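Local coordinates for AB hydrolase-1 domain-containing protein (Streptococcus mutans, PDB 4L9A) that adopts the alpha/beta hydrolase fold and probably acts as a carboxylesterase, hydrolysing ester bonds in substrates, at residues 232-237 with 254-259; 89-94 with 216-221; 176-181 with 267-272. One frame throughout, in Å; residues are numbered along the deposited sequence.

Interaction 1: 232-237 with 254-259; sequences KIPSIV and NKHTQT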
ATOM      1  N   LYS A 232     -16.028  10.288   9.274  1.00 43.97           N
ATOM      2  CA  LYS A 232     -16.031   9.507  10.514  1.00 47.73           C
ATOM      3  C   LYS A 232     -14.741   8.718  10.755  1.00 41.04           C
ATOM      4  O   LYS A 232     -14.528   8.182  11.842  1.00 46.70           O
ATOM      5  CB  LYS A 232     -17.226   8.544  10.535  1.00 54.51           C
ATOM      6  CG  LYS A 232     -18.577   9.204  10.268  1.00 68.08           C
ATOM      7  CD  LYS A 232     -19.694   8.163  10.192  1.00 77.61           C
ATOM      8  CE  LYS A 232     -20.966   8.736   9.571  1.00 79.72           C
ATOM      9  NZ  LYS A 232     -21.973   7.661   9.324  1.00 82.44           N
ATOM     10  N   ILE A 233     -13.889   8.632   9.743  1.00 39.29           N
ATOM     11  CA  ILE A 233     -12.657   7.862   9.867  1.00 34.67           C
ATOM     12  C   ILE A 233     -11.438   8.771   9.875  1.00 35.53           C
ATOM     13  O   ILE A 233     -11.218   9.508   8.919  1.00 38.07           O
ATOM     14  CB  ILE A 233     -12.491   6.887   8.687  1.00 34.60           C
ATOM     15  CG1 ILE A 233     -13.617   5.844   8.680  1.00 38.94           C
ATOM     16  CG2 ILE A 233     -11.123   6.216   8.739  1.00 29.55           C
ATOM     17  CD1 ILE A 233     -13.614   4.986   7.424  1.00 39.60           C
ATOM     18  N   PRO A 234     -10.620   8.695  10.936  1.00 39.13           N
ATOM     19  CA  PRO A 234      -9.397   9.506  10.965  1.00 37.48           C
ATOM     20  C   PRO A 234      -8.402   9.041   9.916  1.00 36.44           C
ATOM     21  O   PRO A 234      -8.283   7.839   9.641  1.00 31.45           O
ATOM     22  CB  PRO A 234      -8.830   9.275  12.372  1.00 36.04           C
ATOM     23  CG  PRO A 234      -9.709   8.265  13.031  1.00 38.26           C
ATOM     24  CD  PRO A 234     -10.677   7.722  12.035  1.00 41.49           C
ATOM     25  N   SER A 235      -7.690  10.003   9.342  1.00 29.64           N
ATOM     26  CA  SER A 235      -6.717   9.743   8.299  1.00 31.59           C
ATOM     27  C   SER A 235      -5.390  10.369   8.683  1.00 31.94           C
ATOM     28  O   SER A 235      -5.326  11.566   8.972  1.00 29.95           O
ATOM     29  CB  SER A 235      -7.200  10.348   6.979  1.00 30.48           C
ATOM     30  OG  SER A 235      -6.284  10.094   5.933  1.00 25.07           O
ATOM     31  N   ILE A 236      -4.326   9.571   8.690  1.00 28.01           N
ATOM     32  CA  ILE A 236      -2.993  10.126   8.883  1.00 25.62           C
ATOM     33  C   ILE A 236      -2.211   9.917   7.590  1.00 30.21           C
ATOM     34  O   ILE A 236      -1.924   8.778   7.202  1.00 25.79           O
ATOM     35  CB  ILE A 236      -2.225   9.475  10.050  1.00 32.75           C
ATOM     36  CG1 ILE A 236      -3.086   9.396  11.316  1.00 36.55           C
ATOM     37  CG2 ILE A 236      -0.948  10.264  10.328  1.00 28.39           C
ATOM     38  CD1 ILE A 236      -3.341  10.723  11.952  1.00 43.68           C
ATOM     39  N   VAL A 237      -1.896  11.013   6.907  1.00 26.36           N
ATOM     40  CA  VAL A 237      -1.179  10.929   5.635  1.00 22.47           C
ATOM     41  C   VAL A 237       0.235  11.482   5.801  1.00 29.05           C
ATOM     42  O   VAL A 237       0.431  12.541   6.412  1.00 29.43           O
ATOM     43  CB  VAL A 237      -1.947  11.674   4.514  1.00 30.76           C
ATOM     44  CG1 VAL A 237      -1.111  11.799   3.233  1.00 20.24           C
ATOM     45  CG2 VAL A 237      -3.260  10.968   4.232  1.00 25.74           C
ATOM     46  N   ASN A 254      -9.788  14.687   5.514  1.00 35.59           N
ATOM     47  CA  ASN A 254     -11.117  15.086   5.922  1.00 34.00           C
ATOM     48  C   ASN A 254     -10.964  15.970   7.142  1.00 33.88           C
ATOM     49  O   ASN A 254      -9.843  16.366   7.479  1.00 35.24           O
ATOM     50  CB  ASN A 254     -11.997  13.862   6.233  1.00 32.09           C
ATOM     51  CG  ASN A 254     -11.413  12.980   7.328  1.00 42.68           C
ATOM     52  OD1 ASN A 254     -10.667  13.444   8.194  1.00 40.29           O
ATOM     53  ND2 ASN A 254     -11.760  11.694   7.296  1.00 40.05           N
ATOM     54  N   LYS A 255     -12.072  16.261   7.812  1.00 35.75           N
ATOM     55  CA  LYS A 255     -12.060  17.222   8.909  1.00 42.84           C
ATOM     56  C   LYS A 255     -12.028  16.592  10.295  1.00 44.64           C
ATOM     57  O   LYS A 255     -12.199  17.284  11.290  1.00 38.97           O
ATOM     58  CB  LYS A 255     -13.243  18.179   8.778  1.00 47.38           C
ATOM     59  CG  LYS A 255     -13.049  19.197   7.675  1.00 52.80           C
ATOM     60  CD  LYS A 255     -14.347  19.461   6.933  1.00 67.79           C
ATOM     61  CE  LYS A 255     -14.152  20.528   5.869  1.00 73.71           C
ATOM     62  NZ  LYS A 255     -13.718  21.820   6.469  1.00 78.58           N
ATOM     63  N   HIS A 256     -11.783  15.286  10.359  1.00 41.74           N
ATOM     64  CA  HIS A 256     -11.744  14.590  11.644  1.00 44.96           C
ATOM     65  C   HIS A 256     -10.717  15.254  12.559  1.00 37.73           C
ATOM     66  O   HIS A 256      -9.646  15.643  12.102  1.00 35.52           O
ATOM     67  CB  HIS A 256     -11.394  13.113  11.438  1.00 42.33           C
ATOM     68  CG  HIS A 256     -11.724  12.241  12.611  1.00 43.17           C
ATOM     69  ND1 HIS A 256     -11.037  12.303  13.805  1.00 42.42           N
ATOM     70  CD2 HIS A 256     -12.656  11.268  12.763  1.00 40.26           C
ATOM     71  CE1 HIS A 256     -11.536  11.412  14.643  1.00 45.68           C
ATOM     72  NE2 HIS A 256     -12.516  10.767  14.034  1.00 42.70           N
ATOM     73  N   THR A 257     -11.055  15.395  13.842  1.00 40.14           N
ATOM     74  CA  THR A 257     -10.161  16.017  14.823  1.00 43.65           C
ATOM     75  C   THR A 257      -8.842  15.260  14.991  1.00 44.44           C
ATOM     76  O   THR A 257      -7.888  15.782  15.567  1.00 38.31           O
ATOM     77  CB  THR A 257     -10.820  16.142  16.225  1.00 48.92           C
ATOM     78  OG1 THR A 257     -11.226  14.846  16.692  1.00 53.36           O
ATOM     79  CG2 THR A 257     -12.027  17.063  16.182  1.00 56.18           C
ATOM     80  N   GLN A 258      -8.793  14.022  14.505  1.00 42.46           N
ATOM     81  CA  GLN A 258      -7.586  13.213  14.624  1.00 35.23           C
ATOM     82  C   GLN A 258      -6.837  13.082  13.303  1.00 39.47           C
ATOM     83  O   GLN A 258      -5.732  12.543  13.272  1.00 38.67           O
ATOM     84  CB  GLN A 258      -7.925  11.809  15.142  1.00 39.48           C
ATOM     85  CG  GLN A 258      -8.256  11.737  16.620  1.00 46.53           C
ATOM     86  CD  GLN A 258      -8.425  10.297  17.074  1.00 55.08           C
ATOM     87  OE1 GLN A 258      -9.409   9.640  16.735  1.00 53.26           O
ATOM     88  NE2 GLN A 258      -7.442   9.788  17.812  1.00 57.56           N
ATOM     89  N   THR A 259      -7.439  13.558  12.216  1.00 37.53           N
ATOM     90  CA  THR A 259      -6.790  13.506  10.908  1.00 30.92           C
ATOM     91  C   THR A 259      -5.597  14.452  10.864  1.00 31.73           C
ATOM     92  O   THR A 259      -5.694  15.586  11.330  1.00 33.66           O
ATOM     93  CB  THR A 259      -7.780  13.876   9.793  1.00 31.40           C
ATOM     94  OG1 THR A 259      -8.672  12.778   9.572  1.00 34.79           O
ATOM     95  CG2 THR A 259      -7.053  14.194   8.499  1.00 28.48           C
TER

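Interaction 2: 89-94 with 216-221; sequences ANVGLR and IRLALG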
ATOM      1  N   ALA A  89      -5.845  -7.917 -17.519  1.00 27.72           N
ATOM      2  CA  ALA A  89      -6.623  -7.201 -18.532  1.00 30.16           C
ATOM      3  C   ALA A  89      -8.118  -7.080 -18.255  1.00 37.92           C
ATOM      4  O   ALA A  89      -8.713  -6.041 -18.546  1.00 34.17           O
ATOM      5  CB  ALA A  89      -6.406  -7.821 -19.910  1.00 34.78           C
ATOM      6  N   ASN A  90      -8.739  -8.136 -17.728  1.00 29.25           N
ATOM      7  CA  ASN A  90     -10.184  -8.114 -17.495  1.00 34.76           C
ATOM      8  C   ASN A  90     -10.555  -7.877 -16.035  1.00 34.64           C
ATOM      9  O   ASN A  90     -11.693  -8.111 -15.638  1.00 41.22           O
ATOM     10  CB  ASN A  90     -10.839  -9.406 -18.002  1.00 31.81           C
ATOM     11  CG  ASN A  90     -10.872  -9.480 -19.503  1.00 37.80           C
ATOM     12  OD1 ASN A  90     -11.156  -8.484 -20.168  1.00 35.32           O
ATOM     13  ND2 ASN A  90     -10.568 -10.659 -20.056  1.00 32.25           N
ATOM     14  N   VAL A  91      -9.581  -7.440 -15.240  1.00 29.83           N
ATOM     15  CA  VAL A  91      -9.798  -7.202 -13.814  1.00 24.90           C
ATOM     16  C   VAL A  91     -10.055  -5.711 -13.601  1.00 33.90           C
ATOM     17  O   VAL A  91      -9.361  -4.878 -14.173  1.00 29.85           O
ATOM     18  CB  VAL A  91      -8.592  -7.682 -12.979  1.00 24.47           C
ATOM     19  CG1 VAL A  91      -8.824  -7.434 -11.505  1.00 21.27           C
ATOM     20  CG2 VAL A  91      -8.336  -9.190 -13.241  1.00 29.97           C
ATOM     21  N   GLY A  92     -11.080  -5.379 -12.824  1.00 28.09           N
ATOM     22  CA  GLY A  92     -11.352  -3.989 -12.488  1.00 34.79           C
ATOM     23  C   GLY A  92     -11.089  -3.751 -11.019  1.00 32.62           C
ATOM     24  O   GLY A  92     -10.985  -4.710 -10.252  1.00 26.92           O
ATOM     25  N   LEU A  93     -10.970  -2.485 -10.617  1.00 31.07           N
ATOM     26  CA  LEU A  93     -10.722  -2.169  -9.211  1.00 30.53           C
ATOM     27  C   LEU A  93     -11.796  -2.827  -8.341  1.00 29.43           C
ATOM     28  O   LEU A  93     -11.525  -3.299  -7.238  1.00 23.67           O
ATOM     29  CB  LEU A  93     -10.715  -0.652  -8.974  1.00 35.46           C
ATOM     30  CG  LEU A  93     -10.408  -0.203  -7.539  1.00 31.32           C
ATOM     31  CD1 LEU A  93      -9.067  -0.778  -7.055  1.00 27.09           C
ATOM     32  CD2 LEU A  93     -10.444   1.348  -7.401  1.00 32.27           C
ATOM     33  N   ARG A  94     -13.015  -2.852  -8.852  1.00 26.35           N
ATOM     34  CA  ARG A  94     -14.122  -3.466  -8.134  1.00 36.11           C
ATOM     35  C   ARG A  94     -13.828  -4.939  -7.866  1.00 32.47           C
ATOM     36  O   ARG A  94     -14.170  -5.474  -6.797  1.00 25.64           O
ATOM     37  CB  ARG A  94     -15.418  -3.345  -8.937  1.00 45.53           C
ATOM     38  CG  ARG A  94     -16.609  -4.066  -8.299  1.00 59.22           C
ATOM     39  CD  ARG A  94     -17.724  -4.349  -9.313  1.00 72.35           C
ATOM     40  NE  ARG A  94     -17.412  -5.478 -10.189  1.00 76.45           N
ATOM     41  CZ  ARG A  94     -17.975  -6.679 -10.092  1.00 83.74           C
ATOM     42  NH1 ARG A  94     -18.891  -6.913  -9.159  1.00 86.97           N
ATOM     43  NH2 ARG A  94     -17.631  -7.645 -10.933  1.00 83.94           N
ATOM     44  N   ILE A 216      -0.219  -6.211 -16.592  1.00 22.79           N
ATOM     45  CA  ILE A 216       0.293  -6.552 -15.276  1.00 28.28           C
ATOM     46  C   ILE A 216      -0.629  -6.042 -14.164  1.00 25.65           C
ATOM     47  O   ILE A 216      -0.643  -6.579 -13.051  1.00 26.53           O
ATOM     48  CB  ILE A 216       1.727  -6.034 -15.084  1.00 30.80           C
ATOM     49  CG1 ILE A 216       2.362  -6.678 -13.848  1.00 39.77           C
ATOM     50  CG2 ILE A 216       1.739  -4.498 -15.003  1.00 32.78           C
ATOM     51  CD1 ILE A 216       3.868  -6.689 -13.876  1.00 42.15           C
ATOM     52  N   ARG A 217      -1.434  -5.035 -14.466  1.00 22.86           N
ATOM     53  CA  ARG A 217      -2.288  -4.463 -13.422  1.00 26.36           C
ATOM     54  C   ARG A 217      -3.656  -4.036 -13.939  1.00 21.36           C
ATOM     55  O   ARG A 217      -3.800  -3.653 -15.094  1.00 28.70           O
ATOM     56  CB  ARG A 217      -1.591  -3.274 -12.766  1.00 43.00           C
ATOM     57  CG  ARG A 217      -2.316  -2.717 -11.549  1.00 60.83           C
ATOM     58  CD  ARG A 217      -1.403  -1.793 -10.753  1.00 71.63           C
ATOM     59  NE  ARG A 217      -0.118  -2.437 -10.493  1.00 79.36           N
ATOM     60  CZ  ARG A 217       0.960  -2.298 -11.261  1.00 75.72           C
ATOM     61  NH1 ARG A 217       0.920  -1.523 -12.342  1.00 68.18           N
ATOM     62  NH2 ARG A 217       2.081  -2.934 -10.946  1.00 74.51           N
ATOM     63  N   LEU A 218      -4.654  -4.096 -13.072  1.00 26.88           N
ATOM     64  CA  LEU A 218      -5.993  -3.658 -13.437  1.00 30.50           C
ATOM     65  C   LEU A 218      -5.968  -2.183 -13.846  1.00 32.35           C
ATOM     66  O   LEU A 218      -5.163  -1.407 -13.352  1.00 30.10           O
ATOM     67  CB  LEU A 218      -6.958  -3.889 -12.275  1.00 34.77           C
ATOM     68  CG  LEU A 218      -6.700  -3.137 -10.965  1.00 31.96           C
ATOM     69  CD1 LEU A 218      -7.305  -1.726 -11.007  1.00 30.58           C
ATOM     70  CD2 LEU A 218      -7.262  -3.948  -9.796  1.00 34.73           C
ATOM     71  N   ALA A 219      -6.837  -1.798 -14.767  1.00 37.02           N
ATOM     72  CA  ALA A 219      -6.874  -0.408 -15.202  1.00 41.72           C
ATOM     73  C   ALA A 219      -7.896   0.379 -14.383  1.00 42.48           C
ATOM     74  O   ALA A 219      -8.982  -0.131 -14.074  1.00 40.07           O
ATOM     75  CB  ALA A 219      -7.191  -0.324 -16.689  1.00 43.04           C
ATOM     76  N   LEU A 220      -7.545   1.613 -14.025  1.00 37.43           N
ATOM     77  CA  LEU A 220      -8.471   2.487 -13.300  1.00 37.62           C
ATOM     78  C   LEU A 220      -9.356   3.261 -14.264  1.00 46.88           C
ATOM     79  O   LEU A 220      -8.910   3.654 -15.341  1.00 49.67           O
ATOM     80  CB  LEU A 220      -7.716   3.465 -12.400  1.00 36.20           C
ATOM     81  CG  LEU A 220      -7.106   2.932 -11.104  1.00 38.30           C
ATOM     82  CD1 LEU A 220      -8.071   1.960 -10.440  1.00 30.53           C
ATOM     83  CD2 LEU A 220      -5.777   2.266 -11.359  1.00 50.94           C
ATOM     84  N   GLY A 221     -10.610   3.474 -13.869  1.00 50.11           N
ATOM     85  CA  GLY A 221     -11.546   4.268 -14.647  1.00 52.93           C
ATOM     86  C   GLY A 221     -12.132   5.405 -13.825  1.00 49.20           C
ATOM     87  O   GLY A 221     -11.918   5.470 -12.612  1.00 43.16           O
TER
HETATM   88  O   HOH W   1      -7.820  -3.648 -16.360  1.00 47.68           O
HETATM   89  O   HOH W   2     -10.974  -0.364 -12.522  1.00 30.38           O

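Interaction 3: 176-181 with 267-272; sequences NYLKDL and HHYLHW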
ATOM      1  N   ASN A 176      18.639  -0.394  -9.312  1.00 45.01           N
ATOM      2  CA  ASN A 176      19.692   0.035  -8.387  1.00 49.67           C
ATOM      3  C   ASN A 176      19.271   1.146  -7.418  1.00 49.03           C
ATOM      4  O   ASN A 176      19.756   1.212  -6.285  1.00 45.87           O
ATOM      5  CB  ASN A 176      20.952   0.443  -9.155  1.00 52.04           C
ATOM      6  CG  ASN A 176      21.603  -0.734  -9.870  1.00 59.92           C
ATOM      7  OD1 ASN A 176      21.434  -1.888  -9.469  1.00 59.64           O
ATOM      8  ND2 ASN A 176      22.350  -0.447 -10.932  1.00 66.32           N
ATOM      9  N   TYR A 177      18.380   2.023  -7.867  1.00 40.86           N
ATOM     10  CA  TYR A 177      17.845   3.062  -6.997  1.00 40.93           C
ATOM     11  C   TYR A 177      17.066   2.441  -5.838  1.00 38.54           C
ATOM     12  O   TYR A 177      17.248   2.832  -4.687  1.00 40.32           O
ATOM     13  CB  TYR A 177      16.966   4.027  -7.789  1.00 42.65           C
ATOM     14  CG  TYR A 177      16.242   5.053  -6.948  1.00 39.09           C
ATOM     15  CD1 TYR A 177      16.861   6.248  -6.580  1.00 41.31           C
ATOM     16  CD2 TYR A 177      14.931   4.842  -6.544  1.00 33.14           C
ATOM     17  CE1 TYR A 177      16.183   7.198  -5.815  1.00 44.31           C
ATOM     18  CE2 TYR A 177      14.250   5.771  -5.789  1.00 40.66           C
ATOM     19  CZ  TYR A 177      14.875   6.951  -5.424  1.00 48.46           C
ATOM     20  OH  TYR A 177      14.180   7.880  -4.667  1.00 46.10           O
ATOM     21  N   LEU A 178      16.206   1.469  -6.137  1.00 35.58           N
ATOM     22  CA  LEU A 178      15.466   0.771  -5.083  1.00 36.23           C
ATOM     23  C   LEU A 178      16.384  -0.032  -4.166  1.00 39.06           C
ATOM     24  O   LEU A 178      16.190  -0.033  -2.948  1.00 34.89           O
ATOM     25  CB  LEU A 178      14.396  -0.139  -5.677  1.00 35.17           C
ATOM     26  CG  LEU A 178      13.269   0.626  -6.363  1.00 36.53           C
ATOM     27  CD1 LEU A 178      12.321  -0.349  -7.046  1.00 35.00           C
ATOM     28  CD2 LEU A 178      12.532   1.513  -5.351  1.00 33.34           C
ATOM     29  N   LYS A 179      17.372  -0.705  -4.759  1.00 31.99           N
ATOM     30  CA  LYS A 179      18.349  -1.476  -4.004  1.00 37.02           C
ATOM     31  C   LYS A 179      19.108  -0.600  -3.017  1.00 39.02           C
ATOM     32  O   LYS A 179      19.279  -0.972  -1.857  1.00 40.86           O
ATOM     33  CB  LYS A 179      19.350  -2.165  -4.941  1.00 42.70           C
ATOM     34  CG  LYS A 179      18.821  -3.396  -5.671  1.00 49.93           C
ATOM     35  CD  LYS A 179      19.455  -4.670  -5.124  1.00 54.39           C
ATOM     36  CE  LYS A 179      18.753  -5.943  -5.612  1.00 52.90           C
ATOM     37  NZ  LYS A 179      18.896  -6.180  -7.075  1.00 60.87           N
ATOM     38  N   ASP A 180      19.583   0.554  -3.483  1.00 44.03           N
ATOM     39  CA  ASP A 180      20.320   1.485  -2.613  1.00 44.46           C
ATOM     40  C   ASP A 180      19.422   2.002  -1.493  1.00 40.18           C
ATOM     41  O   ASP A 180      19.824   2.075  -0.328  1.00 42.32           O
ATOM     42  CB  ASP A 180      20.888   2.666  -3.409  1.00 45.39           C
ATOM     43  CG  ASP A 180      22.029   2.251  -4.324  1.00 57.33           C
ATOM     44  OD1 ASP A 180      22.613   1.164  -4.098  1.00 59.00           O
ATOM     45  OD2 ASP A 180      22.344   3.006  -5.269  1.00 60.63           O
ATOM     46  N   LEU A 181      18.196   2.350  -1.855  1.00 36.98           N
ATOM     47  CA  LEU A 181      17.259   2.921  -0.907  1.00 41.02           C
ATOM     48  C   LEU A 181      16.913   1.899   0.181  1.00 39.33           C
ATOM     49  O   LEU A 181      17.008   2.194   1.379  1.00 38.08           O
ATOM     50  CB  LEU A 181      16.000   3.367  -1.653  1.00 39.09           C
ATOM     51  CG  LEU A 181      15.134   4.423  -0.987  1.00 36.34           C
ATOM     52  CD1 LEU A 181      15.966   5.661  -0.719  1.00 39.63           C
ATOM     53  CD2 LEU A 181      13.920   4.749  -1.853  1.00 30.18           C
ATOM     54  N   HIS A 267      12.106  10.833  -0.079  1.00 31.72           N
ATOM     55  CA  HIS A 267      11.743   9.952  -1.179  1.00 30.65           C
ATOM     56  C   HIS A 267      10.330   9.396  -1.018  1.00 31.88           C
ATOM     57  O   HIS A 267       9.644   9.682  -0.041  1.00 29.37           O
ATOM     58  CB  HIS A 267      12.752   8.811  -1.310  1.00 33.33           C
ATOM     59  CG  HIS A 267      12.964   8.047  -0.042  1.00 33.32           C
ATOM     60  ND1 HIS A 267      12.128   7.029   0.360  1.00 31.52           N
ATOM     61  CD2 HIS A 267      13.909   8.160   0.920  1.00 40.24           C
ATOM     62  CE1 HIS A 267      12.552   6.544   1.512  1.00 39.03           C
ATOM     63  NE2 HIS A 267      13.631   7.213   1.874  1.00 38.57           N
ATOM     64  N   HIS A 268       9.913   8.593  -1.988  1.00 26.77           N
ATOM     65  CA  HIS A 268       8.549   8.088  -2.062  1.00 30.59           C
ATOM     66  C   HIS A 268       8.265   6.960  -1.060  1.00 24.46           C
ATOM     67  O   HIS A 268       7.105   6.660  -0.759  1.00 22.56           O
ATOM     68  CB  HIS A 268       8.316   7.603  -3.498  1.00 29.37           C
ATOM     69  CG  HIS A 268       6.924   7.130  -3.791  1.00 27.65           C
ATOM     70  ND1 HIS A 268       5.793   7.839  -3.440  1.00 27.86           N
ATOM     71  CD2 HIS A 268       6.482   6.041  -4.469  1.00 27.94           C
ATOM     72  CE1 HIS A 268       4.720   7.196  -3.865  1.00 27.46           C
ATOM     73  NE2 HIS A 268       5.111   6.104  -4.502  1.00 30.58           N
ATOM     74  N   TYR A 269       9.323   6.342  -0.540  1.00 24.93           N
ATOM     75  CA  TYR A 269       9.166   5.123   0.252  1.00 26.14           C
ATOM     76  C   TYR A 269       9.206   5.389   1.752  1.00 23.04           C
ATOM     77  O   TYR A 269      10.088   4.902   2.469  1.00 26.76           O
ATOM     78  CB  TYR A 269      10.205   4.068  -0.172  1.00 30.69           C
ATOM     79  CG  TYR A 269       9.888   3.454  -1.525  1.00 30.38           C
ATOM     80  CD1 TYR A 269      10.207   4.117  -2.709  1.00 36.07           C
ATOM     81  CD2 TYR A 269       9.245   2.222  -1.616  1.00 37.89           C
ATOM     82  CE1 TYR A 269       9.901   3.556  -3.954  1.00 33.75           C
ATOM     83  CE2 TYR A 269       8.940   1.655  -2.850  1.00 36.65           C
ATOM     84  CZ  TYR A 269       9.272   2.327  -4.010  1.00 36.92           C
ATOM     85  OH  TYR A 269       8.960   1.765  -5.225  1.00 42.57           O
ATOM     86  N   LEU A 270       8.224   6.151   2.221  1.00 23.94           N
ATOM     87  CA  LEU A 270       8.219   6.627   3.600  1.00 29.10           C
ATOM     88  C   LEU A 270       7.975   5.481   4.574  1.00 30.03           C
ATOM     89  O   LEU A 270       8.421   5.526   5.719  1.00 22.63           O
ATOM     90  CB  LEU A 270       7.177   7.742   3.777  1.00 20.53           C
ATOM     91  CG  LEU A 270       7.399   8.920   2.826  1.00 24.09           C
ATOM     92  CD1 LEU A 270       6.374  10.052   3.077  1.00 25.74           C
ATOM     93  CD2 LEU A 270       8.830   9.451   2.949  1.00 27.65           C
ATOM     94  N   HIS A 271       7.273   4.449   4.113  1.00 24.58           N
ATOM     95  CA  HIS A 271       7.049   3.263   4.945  1.00 29.72           C
ATOM     96  C   HIS A 271       8.327   2.481   5.211  1.00 23.74           C
ATOM     97  O   HIS A 271       8.361   1.644   6.107  1.00 26.52           O
ATOM     98  CB  HIS A 271       6.000   2.336   4.335  1.00 25.70           C
ATOM     99  CG  HIS A 271       6.360   1.838   2.974  1.00 24.85           C
ATOM    100  ND1 HIS A 271       6.561   2.683   1.906  1.00 26.21           N
ATOM    101  CD2 HIS A 271       6.552   0.581   2.506  1.00 21.72           C
ATOM    102  CE1 HIS A 271       6.862   1.970   0.834  1.00 28.62           C
ATOM    103  NE2 HIS A 271       6.865   0.692   1.172  1.00 26.64           N
ATOM    104  N   TRP A 272       9.376   2.757   4.444  1.00 23.33           N
ATOM    105  CA  TRP A 272      10.693   2.200   4.736  1.00 21.42           C
ATOM    106  C   TRP A 272      11.500   3.041   5.719  1.00 26.89           C
ATOM    107  O   TRP A 272      12.170   2.501   6.604  1.00 29.88           O
ATOM    108  CB  TRP A 272      11.516   2.089   3.457  1.00 25.44           C
ATOM    109  CG  TRP A 272      11.019   1.064   2.491  1.00 26.46           C
ATOM    110  CD1 TRP A 272       9.965   0.206   2.657  1.00 19.42           C
ATOM    111  CD2 TRP A 272      11.564   0.789   1.193  1.00 28.03           C
ATOM    112  NE1 TRP A 272       9.819  -0.582   1.538  1.00 25.10           N
ATOM    113  CE2 TRP A 272      10.787  -0.245   0.626  1.00 23.57           C
ATOM    114  CE3 TRP A 272      12.633   1.324   0.455  1.00 26.66           C
ATOM    115  CZ2 TRP A 272      11.056  -0.771  -0.643  1.00 22.58           C
ATOM    116  CZ3 TRP A 272      12.900   0.797  -0.801  1.00 29.99           C
ATOM    117  CH2 TRP A 272      12.104  -0.234  -1.341  1.00 22.73           C
TER
HETATM  118  O   HOH W   3      11.308   7.982  -4.559  1.00 34.50           O

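Interaction 1: 232-237 with 254-259
Asn254 and Thr259 hold the chain at the entrance to strand 235-239 by two hydrogen bonds, to Ile233 O and from Ser235 N. Asn254 CG lies between the backbone N and the carbonyl carbon (chi1 58°), which brings ND2 to Ile233 O at 2.8 Å, the acceptor almost in the amide plane; two residues further along, Ser235 N donates to Thr259 OG1 at 3.0 Å and 155°. In turn Thr259 OG1 donates to Asn254 OD1 over a short 2.5 Å. Asn254 OD1 also accepts from His256 N, closing an Asx turn, although this donor lies well above the carbonyl plane. Asparagine suits the place because one planar group donates to the strand entrance and accepts twice from its own loop.

The van der Waals part of the contact is built on Pro234 and His256. Pro234 CG sits over a face of the imidazole in a CH-pi contact, 4.0 Å from the ring centroid, and the two side chains run side by side. Rotation of the ring is restrained, because His256 ND1 accepts from Gln258 N at 2.9 Å in the ring plane, inside a type I turn from His256 to Thr259. Pro234 CB meets Gln258 CB at 3.9 Å.

Two carbon-to-oxygen contacts follow: Ile236 CD1 approaches Gln258 O, and Thr259 CA lies 3.1 Å from Ser235 O in a CA-H...O contact.

Ser235 OG bonds to Tyr252 O, and Gln258 NE2 to Leu285 O. The contact lies where strand 235-239, flanked in the sheet by strands 134-141 and 260-263, begins, with helix 275-287 packing against Pro234 and Ile236.

Interaction 2: 89-94 with 216-221
Leu218 reaches into the bend formed by Val91, Gly92 and Leu93. Its CB lies 3.2 Å from Val91 O and also faces Val91 CG1, the two side chains crossing at about a right angle. With CG between the backbone N and the carbonyl carbon (chi1 62°), the two methyls spread over the helix start: CD1 packs at 4.1 Å from Leu93 CB, while CD2 lies 3.8 Å from Gly92 O. A branched leucine suits this place because it can touch neighbouring backbone units at once. Beside it, Leu220 CD1 meets Leu93 CD2 at 3.9 Å, a methyl-to-methyl contact between side chains that cross at a slant.

No direct hydrogen bond spans the segments; two waters do that work. One accepts from Ala219 N and lies 2.9 Å from Val91 O, where it can donate. The other accepts from Leu93 N at 2.9 Å and donates to Ala219 O, so it serves a first-turn amide of the helix and a loop carbonyl together.

Gly92 is the N-cap of helix 93-106, which follows strand 71-75 and leads to strand 111-117 of the alpha/beta hydrolase sheet. Asp95 OD2 accepts from Gly92 N, one half of a capping box; glycine has no side chain to return the bond.

Further out, Leu93 also packs on Phe122 and Gln126 of helix 120-130 and on Asp224. The same aspartate accepts from Gly221 N, while Asn79 donates ND2 to Ile216 O, so each end of segment 216-221 has a hydrogen-bond partner outside the contact.

Interaction 3: 176-181 with 267-272
Leu181 packs closely against His267, with CD1 over one face of the imidazole in a CH-pi contact 3.8 Å from the ring centroid. Having CG anti to the backbone N (chi1 -158°) carries both leucine methyls to the loop, so that CD2 also reaches Tyr269 CD1 at 3.9 Å. One turn earlier, Leu178 CD2 touches the phenol of Tyr269, 3.6 Å from CE1 and equally near OH. Leucine suits both places: its two methyls can reach two rings (Leu181) or one can press on a phenol (Leu178). The His267 ring is steadied because its ND1 accepts from Tyr269 N at 3.0 Å, and a face of the Trp272 indole is covered by Tyr269 CD2.

The Trp272 contact is looser, though buried: the indole turns an edge to the helix, its CZ3 lying 4.1 Å from Leu181 CB, while NE1 hydrogen-bonds to Asn58 OD1. On the solvent side, Tyr177 OH comes no closer to His267 than 3.8 Å, at CB; instead a water joins the phenol oxygen to His268 N, which donates to it at 3.0 Å.

Helix 171-185, in the helical insertion between strands 134-141 and 235-239 that resembles the cap of many alpha/beta hydrolases, rests on the loop between strand 260-263 and helix 270-273, the region where the family carries its catalytic histidine. Helix 188-206 flanks the same contact, Trp195 touching Leu178 and Leu194 touching Trp272.

How the interactions relate
From the N terminus, segment 89-94 comes first, at the start of helix 93-106, followed by 176-181 within the helical insertion. Interaction 2 closes at 216-221, after that insertion, and so returns the linker to the helix before strand 111-117. Interaction 1 then opens at 232-237 and closes at 254-259, after 16 intervening residues that include helix 244-248, joining the entrances of the last two strands of the sheet. Interaction 3 closes last, at 267-272, bringing the insertion onto the turn after strand 260-263 and the start of helix 270-273. Interaction 1 is thus nested within interaction 3 and follows interaction 2, whereas interactions 2 and 3 cross. Their centres lie 26 to 29 Å apart, and none touches another.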